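Local coordinates for protein tRNA delta(2)-isopentenylpyrophosphate transferase (Bacillus halodurans, PDB 3EXA) that probably catalyses transfer of a dimethylallyl group from dimethylallyl diphosphate to the adenine at position 37 of tRNAs that read codons beginning with uridine, at residues 203-208 and 266-271. Sequence-based numbering, arbitrary orientation.
Sequences VLYDRI and NSRRYA
Ile208 and Tyr205 of helix 201-218 pack against Ala271, Ser267 and Arg268 of helix 256-279 in a largely apolar helix-helix contact beside the P-loop. The two short segments run roughly antiparallel, at 138° with their axes 9.8 Å apart, and small residues on the second helix make room for a branched one on the first. Ile208 divides its branches between two successive turns: its CD1 rests 3.6 Å from Ala271 CB, while its CG2 lies 3.6 Å from Ser267 CB. With chi1 at -69°, CG1 stands beside the backbone N and CG2 beside the carbonyl carbon, which aims the two branches apart, and the extended CG1 arm carries CD1 to Ala271. Serine fits here because OG is bonded back to Leu263 O of its own helix, leaving its CB to serve as an apolar surface. Leu204 adds a looser methyl contact to Ala271 and also touches Leu275.

At the more exposed flank, Arg268 passes its aliphatic chain over the CD1-CE1 side of the Tyr205 ring. CD sits over the face, 4.0 Å from the ring centroid and displaced toward the rim near CG, giving a CH-pi contact; the two side chains cross at about a right angle. The bend at chi3 turns the guanidinium off the ring, with its plane 60° from that of the tyrosine, and NH1 bonds Asn209 OD1. Arginine thus supplies methylenes to the ring and an N-H to the amide oxygen of Asn209 on the facing helix. On the first helix, Leu204 also touches Val14 and Arg207 NH2 bonds Ala13 O. The pairing therefore joins two helices of the P-loop-containing IPP transferase fold beside a loop that probably binds substrate.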
loop_
_atom_site.group_PDB
_atom_site.type_symbol
_atom_site.label_atom_id
_atom_site.label_comp_id
_atom_site.label_asym_id
_atom_site.label_seq_id
_atom_site.Cartn_x
_atom_site.Cartn_y
_atom_site.Cartn_z
ATOM N N VAL A 203 -15.926 42.291 15.128
ATOM C CA VAL A 203 -15.472 43.026 13.955
ATOM C C VAL A 203 -15.242 42.067 12.798
ATOM O O VAL A 203 -15.756 42.276 11.706
ATOM C CB VAL A 203 -14.163 43.808 14.271
ATOM C CG1 VAL A 203 -13.553 44.362 13.004
ATOM C CG2 VAL A 203 -14.467 44.960 15.225
ATOM N N LEU A 204 -14.478 41.008 13.054
ATOM C CA LEU A 204 -14.170 40.000 12.055
ATOM C C LEU A 204 -15.428 39.377 11.448
ATOM O O LEU A 204 -15.502 39.163 10.230
ATOM C CB LEU A 204 -13.311 38.898 12.676
ATOM C CG LEU A 204 -12.983 37.768 11.693
ATOM C CD1 LEU A 204 -11.975 38.281 10.690
ATOM C CD2 LEU A 204 -12.436 36.544 12.422
ATOM N N TYR A 205 -16.414 39.073 12.291
ATOM C CA TYR A 205 -17.663 38.463 11.827
ATOM C C TYR A 205 -18.430 39.387 10.889
ATOM O O TYR A 205 -18.891 38.962 9.825
ATOM C CB TYR A 205 -18.561 38.061 13.016
ATOM C CG TYR A 205 -18.137 36.787 13.732
ATOM C CD1 TYR A 205 -17.084 36.010 13.244
ATOM C CD2 TYR A 205 -18.788 36.356 14.891
ATOM C CE1 TYR A 205 -16.682 34.842 13.886
ATOM C CE2 TYR A 205 -18.392 35.174 15.547
ATOM C CZ TYR A 205 -17.332 34.427 15.032
ATOM O OH TYR A 205 -16.899 33.265 15.647
ATOM N N ASP A 206 -18.571 40.649 11.275
ATOM C CA ASP A 206 -19.293 41.597 10.427
ATOM C C ASP A 206 -18.617 41.722 9.078
ATOM O O ASP A 206 -19.288 41.786 8.047
ATOM C CB ASP A 206 -19.361 42.978 11.080
ATOM C CG ASP A 206 -20.277 43.006 12.280
ATOM O OD1 ASP A 206 -20.418 44.086 12.885
ATOM O OD2 ASP A 206 -20.856 41.954 12.620
ATOM N N ARG A 207 -17.287 41.757 9.078
ATOM C CA ARG A 207 -16.568 41.875 7.815
ATOM C C ARG A 207 -16.763 40.616 6.973
ATOM O O ARG A 207 -16.677 40.674 5.749
ATOM C CB ARG A 207 -15.072 42.133 8.058
ATOM C CG ARG A 207 -14.729 43.557 8.503
ATOM C CD ARG A 207 -13.318 43.605 9.068
ATOM N NE ARG A 207 -12.326 43.237 8.069
ATOM C CZ ARG A 207 -11.768 44.094 7.220
ATOM N NH1 ARG A 207 -12.104 45.374 7.260
ATOM N NH2 ARG A 207 -10.881 43.669 6.324
ATOM N N ILE A 208 -17.035 39.489 7.634
ATOM C CA ILE A 208 -17.251 38.230 6.936
ATOM C C ILE A 208 -18.658 38.218 6.320
ATOM O O ILE A 208 -18.840 37.745 5.198
ATOM C CB ILE A 208 -17.034 37.023 7.886
ATOM C CG1 ILE A 208 -15.538 36.918 8.238
ATOM C CG2 ILE A 208 -17.538 35.727 7.251
ATOM C CD1 ILE A 208 -15.194 35.867 9.259
ATOM N N ASN A 266 -21.590 29.416 7.911
ATOM C CA ASN A 266 -20.473 28.519 7.633
ATOM C C ASN A 266 -19.178 29.307 7.445
ATOM O O ASN A 266 -18.115 28.840 7.841
ATOM C CB ASN A 266 -20.732 27.674 6.383
ATOM C CG ASN A 266 -21.926 26.761 6.532
ATOM O OD1 ASN A 266 -22.273 26.349 7.636
ATOM N ND2 ASN A 266 -22.558 26.431 5.413
ATOM N N SER A 267 -19.258 30.494 6.844
ATOM C CA SER A 267 -18.059 31.303 6.639
ATOM C C SER A 267 -17.464 31.752 7.972
ATOM O O SER A 267 -16.240 31.808 8.127
ATOM C CB SER A 267 -18.359 32.539 5.782
ATOM O OG SER A 267 -18.589 32.198 4.425
ATOM N N ARG A 268 -18.326 32.083 8.930
ATOM C CA ARG A 268 -17.857 32.511 10.241
ATOM C C ARG A 268 -17.289 31.316 11.001
ATOM O O ARG A 268 -16.238 31.421 11.631
ATOM C CB ARG A 268 -18.993 33.137 11.056
ATOM C CG ARG A 268 -19.506 34.465 10.516
ATOM C CD ARG A 268 -20.471 35.080 11.518
ATOM N NE ARG A 268 -21.541 34.155 11.873
ATOM C CZ ARG A 268 -22.733 34.123 11.282
ATOM N NH1 ARG A 268 -23.016 34.969 10.301
ATOM N NH2 ARG A 268 -23.650 33.252 11.675
ATOM N N ARG A 269 -17.991 30.186 10.925
ATOM C CA ARG A 269 -17.575 28.950 11.594
ATOM C C ARG A 269 -16.217 28.485 11.087
ATOM O O ARG A 269 -15.412 27.930 11.838
ATOM C CB ARG A 269 -18.586 27.834 11.321
ATOM C CG ARG A 269 -19.112 27.121 12.549
ATOM C CD ARG A 269 -20.338 27.835 13.092
ATOM N NE ARG A 269 -21.479 26.935 13.234
ATOM C CZ ARG A 269 -22.078 26.305 12.227
ATOM N NH1 ARG A 269 -23.111 25.508 12.470
ATOM N NH2 ARG A 269 -21.652 26.468 10.981
ATOM N N TYR A 270 -15.981 28.695 9.798
ATOM C CA TYR A 270 -14.734 28.286 9.170
ATOM C C TYR A 270 -13.573 29.210 9.551
ATOM O O TYR A 270 -12.423 28.776 9.603
ATOM C CB TYR A 270 -14.925 28.237 7.653
ATOM C CG TYR A 270 -13.697 27.839 6.874
ATOM C CD1 TYR A 270 -12.807 28.802 6.403
ATOM C CD2 TYR A 270 -13.428 26.499 6.601
ATOM C CE1 TYR A 270 -11.676 28.440 5.677
ATOM C CE2 TYR A 270 -12.301 26.126 5.880
ATOM C CZ TYR A 270 -11.431 27.099 5.421
ATOM O OH TYR A 270 -10.309 26.729 4.718
ATOM N N ALA A 271 -13.876 30.479 9.817
ATOM C CA ALA A 271 -12.840 31.426 10.214
ATOM C C ALA A 271 -12.402 31.047 11.627
ATOM O O ALA A 271 -11.209 30.959 11.919
ATOM C CB ALA A 271 -13.385 32.860 10.201
#